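Local coordinates for protein putative peptidase (Bacteroides fragilis, PDB 5DYN) that probably acts as a clostripain-family cysteine protease, of which this chain is one piece, and activates the Bacteroides fragilis toxin by cleaving it, at residues G14-V20 with A108-V114; Y21-Q25 with E86-A90; T80-Y84 with K97-T101. All blocks are in the same frame, centred on the assembly; numbering follows the deposited sequence.

Contact 1: residues G14-V20 with A108-V114; sequences GSRTVLV and AEKYGMV
Gly14 N donates a 2.8 Å hydrogen bond to Glu109 OE1, meeting this oxygen from above the carboxylate plane, 57° out of it. Ser15 OG accepts from Glu109 N at 3.1 Å; chi1 of 58° holds this hydroxyl between the backbone N and carbonyl carbon of its own residue, facing the turn into 110-114. Ser15 O takes Lys110 N at 3.0 Å in the carbonyl plane, and a weak, bent bond from Glu109 N as well. From here the pairing is regular and parallel: Thr17 N to Lys110 O, Gly112 N to Thr17 O, Leu19 N to Gly112 O, and Val114 N to Leu19 O, a nearly straight bond (170°) of 2.9 Å. This joins strand 16-23, interior in the sheet of a clan CD peptidase domain, to strand 110-116, which follows helix 92-105. On one face of the sheet Val20 and Val114 lie side by side, Val20 CG2 being 3.8 Å from Val114 CB, and Lys110 CB rests 3.8 Å above the plane of the Arg16 guanidinium, toward its rim. Despite this overlap, Arg16 NH2 and Lys110 NZ stay 5.1 Å apart. In the partner chain Arg16 meets Ser74 O through NH2 and Asp26 through NH1, and Lys110 meets Glu76. On the other face Thr17 CB approaches Tyr111 CD1 obliquely at 3.9 Å. Thr17 OG1 is fixed by Tyr106 O and Asn52 ND2, while Phe103 of helix 92-105 meets the Tyr111 ring nearly perpendicularly. Met113 and Val114 pair in parallel with a strand of the partner chain, continuing the sheet.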
# COMPACT_ATOMS: atom_id res chain seq x y z
N GLY A 14 -13.48 -20.46 11.73
CA GLY A 14 -12.20 -19.81 12.00
C GLY A 14 -11.24 -19.76 10.82
O GLY A 14 -10.11 -19.28 10.95
N SER A 15 -11.69 -20.24 9.67
CA SER A 15 -10.84 -20.33 8.48
C SER A 15 -10.57 -18.96 7.84
O SER A 15 -11.38 -18.04 7.96
CB SER A 15 -11.49 -21.26 7.46
OG SER A 15 -12.79 -20.81 7.11
N ARG A 16 -9.43 -18.84 7.16
CA ARG A 16 -9.11 -17.62 6.43
C ARG A 16 -8.37 -17.92 5.13
O ARG A 16 -7.53 -18.82 5.08
CB ARG A 16 -8.26 -16.68 7.30
CG ARG A 16 -8.09 -15.30 6.69
CD ARG A 16 -6.88 -14.59 7.25
NE ARG A 16 -6.99 -14.33 8.69
CZ ARG A 16 -7.47 -13.21 9.21
NH1 ARG A 16 -7.89 -12.23 8.43
NH2 ARG A 16 -7.52 -13.07 10.53
N THR A 17 -8.69 -17.17 4.09
CA THR A 17 -8.00 -17.30 2.80
C THR A 17 -7.29 -16.00 2.43
O THR A 17 -7.89 -14.93 2.42
CB THR A 17 -8.98 -17.68 1.67
OG1 THR A 17 -9.55 -18.97 1.93
CG2 THR A 17 -8.25 -17.71 0.33
N VAL A 18 -6.00 -16.11 2.14
CA VAL A 18 -5.22 -14.94 1.73
C VAL A 18 -4.57 -15.17 0.37
O VAL A 18 -3.84 -16.14 0.17
CB VAL A 18 -4.12 -14.61 2.76
CG1 VAL A 18 -3.28 -13.43 2.28
CG2 VAL A 18 -4.74 -14.31 4.13
N LEU A 19 -4.85 -14.27 -0.57
CA LEU A 19 -4.22 -14.32 -1.88
C LEU A 19 -3.09 -13.31 -1.96
O LEU A 19 -3.30 -12.12 -1.74
CB LEU A 19 -5.25 -14.05 -2.98
CG LEU A 19 -4.73 -13.80 -4.40
CD1 LEU A 19 -3.96 -15.00 -4.92
CD2 LEU A 19 -5.87 -13.44 -5.33
N VAL A 20 -1.89 -13.79 -2.26
CA VAL A 20 -0.75 -12.90 -2.46
C VAL A 20 -0.52 -12.69 -3.95
O VAL A 20 -0.15 -13.62 -4.67
CB VAL A 20 0.53 -13.44 -1.80
CG1 VAL A 20 1.70 -12.51 -2.06
CG2 VAL A 20 0.31 -13.61 -0.30
N ALA A 108 -13.75 -18.93 2.89
CA ALA A 108 -13.38 -19.01 4.29
C ALA A 108 -14.20 -18.04 5.13
O ALA A 108 -15.05 -17.32 4.62
CB ALA A 108 -11.89 -18.73 4.46
N GLU A 109 -13.93 -18.04 6.44
CA GLU A 109 -14.60 -17.12 7.35
C GLU A 109 -14.10 -15.70 7.13
O GLU A 109 -14.89 -14.75 7.11
CB GLU A 109 -14.37 -17.55 8.80
CG GLU A 109 -14.89 -16.56 9.83
CD GLU A 109 -14.70 -17.07 11.24
OE1 GLU A 109 -15.17 -18.20 11.53
OE2 GLU A 109 -14.09 -16.36 12.06
N LYS A 110 -12.79 -15.56 6.96
CA LYS A 110 -12.19 -14.25 6.71
C LYS A 110 -11.32 -14.28 5.45
O LYS A 110 -10.91 -15.34 4.98
CB LYS A 110 -11.36 -13.80 7.92
CG LYS A 110 -12.14 -13.80 9.22
CD LYS A 110 -11.53 -12.86 10.25
CE LYS A 110 -12.41 -12.79 11.48
NZ LYS A 110 -12.09 -11.63 12.35
N TYR A 111 -11.04 -13.09 4.91
CA TYR A 111 -10.23 -12.97 3.72
C TYR A 111 -9.19 -11.86 3.86
O TYR A 111 -9.32 -10.98 4.71
CB TYR A 111 -11.10 -12.70 2.49
CG TYR A 111 -12.13 -13.77 2.23
CD1 TYR A 111 -11.79 -14.94 1.58
CD2 TYR A 111 -13.45 -13.60 2.63
CE1 TYR A 111 -12.73 -15.92 1.33
CE2 TYR A 111 -14.40 -14.57 2.39
CZ TYR A 111 -14.04 -15.73 1.74
OH TYR A 111 -14.98 -16.71 1.50
N GLY A 112 -8.16 -11.92 3.02
CA GLY A 112 -7.16 -10.89 2.96
C GLY A 112 -6.46 -10.95 1.62
O GLY A 112 -6.48 -12.00 0.95
N MET A 113 -5.86 -9.85 1.19
CA MET A 113 -5.09 -9.86 -0.04
C MET A 113 -3.81 -9.06 0.10
O MET A 113 -3.79 -7.99 0.70
CB MET A 113 -5.93 -9.33 -1.21
CG MET A 113 -5.38 -9.75 -2.57
SD MET A 113 -6.38 -9.24 -3.98
CE MET A 113 -8.00 -9.78 -3.46
N VAL A 114 -2.73 -9.62 -0.45
CA VAL A 114 -1.42 -8.98 -0.45
C VAL A 114 -1.07 -8.51 -1.85
O VAL A 114 -1.24 -9.25 -2.83
CB VAL A 114 -0.33 -9.93 0.07
CG1 VAL A 114 1.03 -9.25 0.05
CG2 VAL A 114 -0.68 -10.41 1.47

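Contact 2: residues Y21-Q25 with E86-A90. With NA (sodium ion), chain C; NA (sodium ion), chain D.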
# COMPACT_ATOMS: atom_id res chain seq x y z
N TYR A 21 -0.76 -11.47 -4.42
CA TYR A 21 -0.70 -11.15 -5.84
C TYR A 21 0.64 -10.51 -6.19
O TYR A 21 0.88 -9.35 -5.87
CB TYR A 21 -1.86 -10.23 -6.22
CG TYR A 21 -2.18 -10.22 -7.70
CD1 TYR A 21 -1.43 -9.45 -8.59
CD2 TYR A 21 -3.23 -10.97 -8.21
CE1 TYR A 21 -1.72 -9.45 -9.94
CE2 TYR A 21 -3.53 -10.97 -9.56
CZ TYR A 21 -2.77 -10.20 -10.42
OH TYR A 21 -3.06 -10.19 -11.77
N MET A 22 1.50 -11.27 -6.87
CA MET A 22 2.84 -10.79 -7.17
C MET A 22 3.03 -10.40 -8.63
O MET A 22 3.23 -11.26 -9.49
CB MET A 22 3.87 -11.85 -6.79
CG MET A 22 3.70 -12.40 -5.39
SD MET A 22 5.13 -13.37 -4.89
CE MET A 22 4.39 -14.35 -3.60
N ILE A 23 2.98 -9.10 -8.90
CA ILE A 23 3.35 -8.58 -10.20
C ILE A 23 4.87 -8.40 -10.20
O ILE A 23 5.38 -7.32 -9.90
CB ILE A 23 2.64 -7.26 -10.51
CG1 ILE A 23 1.13 -7.41 -10.31
CG2 ILE A 23 2.96 -6.80 -11.93
CD1 ILE A 23 0.35 -6.13 -10.45
N ALA A 24 5.58 -9.48 -10.52
CA ALA A 24 7.03 -9.51 -10.35
C ALA A 24 7.79 -9.45 -11.67
O ALA A 24 9.01 -9.63 -11.70
CB ALA A 24 7.43 -10.76 -9.58
N GLN A 25 7.09 -9.20 -12.77
CA GLN A 25 7.74 -9.12 -14.08
C GLN A 25 8.38 -7.74 -14.23
O GLN A 25 7.98 -6.93 -15.06
CB GLN A 25 6.74 -9.39 -15.20
CG GLN A 25 7.39 -9.60 -16.56
CD GLN A 25 6.42 -10.14 -17.58
OE1 GLN A 25 5.76 -11.15 -17.34
NE2 GLN A 25 6.31 -9.47 -18.72
N GLU A 86 1.40 -16.49 -20.79
CA GLU A 86 1.99 -15.21 -20.47
C GLU A 86 0.96 -14.11 -20.68
O GLU A 86 0.21 -14.13 -21.65
CB GLU A 86 3.25 -14.94 -21.31
CG GLU A 86 4.55 -15.34 -20.62
CD GLU A 86 4.94 -14.43 -19.45
OE1 GLU A 86 4.10 -13.63 -18.98
OE2 GLU A 86 6.11 -14.51 -19.01
N GLN A 87 0.93 -13.16 -19.75
CA GLN A 87 -0.13 -12.17 -19.72
C GLN A 87 0.26 -10.96 -18.89
O GLN A 87 1.17 -11.04 -18.06
CB GLN A 87 -1.41 -12.79 -19.16
CG GLN A 87 -1.25 -13.32 -17.74
CD GLN A 87 -2.41 -14.18 -17.30
OE1 GLN A 87 -3.32 -14.45 -18.07
NE2 GLN A 87 -2.38 -14.62 -16.05
N ASN A 88 -0.42 -9.85 -19.12
CA ASN A 88 -0.24 -8.66 -18.30
C ASN A 88 -0.98 -8.82 -16.98
O ASN A 88 -2.21 -8.70 -16.93
CB ASN A 88 -0.72 -7.42 -19.05
CG ASN A 88 -0.71 -6.18 -18.19
OD1 ASN A 88 0.03 -6.08 -17.21
ND2 ASN A 88 -1.52 -5.20 -18.56
N SER A 89 -0.24 -9.08 -15.91
CA SER A 89 -0.84 -9.28 -14.59
C SER A 89 -1.28 -7.96 -13.96
O SER A 89 -1.92 -7.95 -12.91
CB SER A 89 0.14 -10.00 -13.67
OG SER A 89 0.56 -11.22 -14.25
N ALA A 90 -0.95 -6.86 -14.62
CA ALA A 90 -1.37 -5.53 -14.18
C ALA A 90 -2.67 -5.13 -14.87
O ALA A 90 -3.11 -3.99 -14.76
CB ALA A 90 -0.28 -4.51 -14.45
NA NA C . 3.39 -10.69 -17.53
NA NA D . 6.11 -13.44 -16.55
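Tyr21 and Ile23 near the C-terminal end of strand 16-23 meet Ser89 and Ala90 of the loop that leads into helix 92-105, in the clan CD sheet-and-helix fold; farther along, Gln25 and 86-87 share two sodium ions. The one direct hydrogen bond between the segments runs from Tyr21 OH to Ser89 O, 2.8 Å long. It lies on a carbonyl lone pair, and Ser89 O sits at the edge of the phenol ring, near its plane. Apolar contact is slight: Ile23 CD1 stands 4.4 Å from Ala90 CB.

Metal bonding carries the rest. Gln25 has CG anti to its backbone N (chi1 -168°) and runs out extended, which delivers OE1 to both ions as a bridge. One ion is held by Gln25 OE1 at 2.4 Å and Gln87 O at 2.3 Å, the other by Gln25 OE1 and Glu86 OE2, the latter at 2.7 Å. Asp58 binds both; Asp5 of the partner chain completes the first, Asp59 O and Ser61 O the second. Gln25 OE1 and Glu86 OE1, both acceptors, come within 3.4 Å, and the two sodium ions beside them probably offset the repulsion. Glu86 OE1 in turn receives Gln87 N through its anti lone pair.

Contact 3: residues T80-Y84 with K97-T101; sequences TIENY and KVIST
Glu82, near the end of strand 76-83, and Tyr84 just beyond it reach across to Lys97, Val98 and Thr101 of helix 92-105, which packs over this outermost strand of the chain's sheet. The strand and helix segments run roughly antiparallel (154°), their axes 10.3 Å apart, with the side chains of Glu82, Tyr84 and Lys97 spanning much of the interval. A classic beta bulge, in which Ile81 and Glu82 both face Leu65, lets these two consecutive residues direct their CB atoms to the helix. Glu82, with CG anti to the backbone N (chi1 -173°) and the chain extended, crosses Lys97 and Thr101 at about right angles. Its OE2 forms a salt bridge with Lys97 NZ at 3.6 Å, while its OE1 lies 3.5 Å from Thr101 OG1. The Lys97 chain, itself fully extended, slides past Tyr84 in the opposite direction, and Lys97 CE sits at the ring edge, 3.8 Å from Tyr84 CE1. Over one face of the same ring, toward its rim, lies Glu82 CG. Val98 CG2 comes to 3.9 Å from Tyr84 OH, approaching the ring obliquely. Ile81 CG2 and Thr101 CG2 touch only loosely, 4.3 Å apart. Thr101 OG1 donates to Lys97 O at 2.8 Å, and Thr101 N reaches that same carbonyl oxygen from the opposite face of its plane. With its proton given to Lys97 O, the threonine hydroxyl has none to offer Glu82 OE1; across the contact the charge attraction for the carboxylate comes from Lys97, and it is probably modest because the ion pair is long and Lys97 is exposed.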
# COMPACT_ATOMS: atom_id res chain seq x y z
N THR A 80 -0.23 -26.58 -7.22
CA THR A 80 -0.66 -25.85 -8.41
C THR A 80 -2.18 -25.81 -8.52
O THR A 80 -2.84 -26.85 -8.62
CB THR A 80 -0.08 -26.45 -9.69
OG1 THR A 80 1.35 -26.36 -9.65
CG2 THR A 80 -0.60 -25.72 -10.91
N ILE A 81 -2.74 -24.60 -8.51
CA ILE A 81 -4.18 -24.40 -8.66
C ILE A 81 -4.52 -24.13 -10.13
O ILE A 81 -5.50 -24.67 -10.66
CB ILE A 81 -4.69 -23.24 -7.80
CG1 ILE A 81 -4.25 -23.43 -6.34
CG2 ILE A 81 -6.21 -23.11 -7.91
CD1 ILE A 81 -4.65 -24.76 -5.76
N GLU A 82 -3.72 -23.29 -10.77
CA GLU A 82 -3.88 -23.02 -12.19
C GLU A 82 -2.60 -22.44 -12.79
O GLU A 82 -1.93 -21.62 -12.17
CB GLU A 82 -5.06 -22.06 -12.43
CG GLU A 82 -5.41 -21.85 -13.90
CD GLU A 82 -6.62 -20.95 -14.11
OE1 GLU A 82 -7.16 -20.44 -13.11
OE2 GLU A 82 -7.02 -20.75 -15.27
N ASN A 83 -2.26 -22.89 -13.99
CA ASN A 83 -1.18 -22.29 -14.76
C ASN A 83 -1.76 -21.37 -15.82
O ASN A 83 -2.84 -21.62 -16.36
CB ASN A 83 -0.29 -23.36 -15.40
CG ASN A 83 0.54 -24.12 -14.39
OD1 ASN A 83 0.55 -25.35 -14.37
ND2 ASN A 83 1.25 -23.39 -13.53
N TYR A 84 -1.05 -20.29 -16.12
CA TYR A 84 -1.55 -19.30 -17.06
C TYR A 84 -0.58 -19.11 -18.22
O TYR A 84 0.62 -19.31 -18.05
CB TYR A 84 -1.80 -17.97 -16.36
CG TYR A 84 -2.72 -18.06 -15.17
CD1 TYR A 84 -4.10 -17.95 -15.32
CD2 TYR A 84 -2.22 -18.25 -13.89
CE1 TYR A 84 -4.95 -18.03 -14.24
CE2 TYR A 84 -3.07 -18.33 -12.79
CZ TYR A 84 -4.43 -18.22 -12.97
OH TYR A 84 -5.28 -18.30 -11.89
N LYS A 97 -9.84 -12.56 -12.92
CA LYS A 97 -9.84 -14.01 -13.12
C LYS A 97 -9.10 -14.74 -12.01
O LYS A 97 -9.58 -15.76 -11.50
CB LYS A 97 -9.22 -14.37 -14.47
CG LYS A 97 -8.98 -15.86 -14.66
CD LYS A 97 -8.45 -16.20 -16.04
CE LYS A 97 -8.19 -17.70 -16.17
NZ LYS A 97 -7.75 -18.10 -17.54
N VAL A 98 -7.94 -14.22 -11.62
CA VAL A 98 -7.13 -14.83 -10.58
C VAL A 98 -7.82 -14.71 -9.23
O VAL A 98 -7.89 -15.68 -8.47
CB VAL A 98 -5.73 -14.19 -10.51
CG1 VAL A 98 -4.94 -14.77 -9.35
CG2 VAL A 98 -4.99 -14.40 -11.81
N ILE A 99 -8.35 -13.52 -8.94
CA ILE A 99 -9.09 -13.30 -7.70
C ILE A 99 -10.29 -14.25 -7.59
O ILE A 99 -10.49 -14.88 -6.55
CB ILE A 99 -9.60 -11.85 -7.60
CG1 ILE A 99 -8.44 -10.88 -7.38
CG2 ILE A 99 -10.58 -11.71 -6.46
CD1 ILE A 99 -8.87 -9.43 -7.32
N SER A 100 -11.06 -14.34 -8.67
CA SER A 100 -12.22 -15.22 -8.74
C SER A 100 -11.83 -16.67 -8.47
O SER A 100 -12.44 -17.34 -7.63
CB SER A 100 -12.91 -15.11 -10.09
OG SER A 100 -13.57 -13.86 -10.22
N THR A 101 -10.83 -17.16 -9.20
CA THR A 101 -10.35 -18.52 -9.02
C THR A 101 -9.90 -18.77 -7.58
O THR A 101 -10.24 -19.78 -6.97
CB THR A 101 -9.19 -18.84 -9.97
OG1 THR A 101 -9.59 -18.60 -11.32
CG2 THR A 101 -8.76 -20.29 -9.82

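Strand 16-23 serves both contact 1 and contact 2: contact 1 pairs its first part with strand 110-116, and the pairing carries on where Val114 O lies 2.8 Å from Tyr21 N, a probable hydrogen bond. The centres of these two contacts are about 21 Å apart, on opposite sides of the chain's centre. Helix 92-105 ties in contact 3, with Leu19 CD2 4.0 Å from Ile99 CA and Tyr21 CE2 4.0 Å from Val98 CB. Contacts 2 and 3 lie about 12 Å apart between centres. The sodium pair belongs to contact 2, yet the Tyr84 side chain of contact 3 is only about 9 Å from a sodium ion.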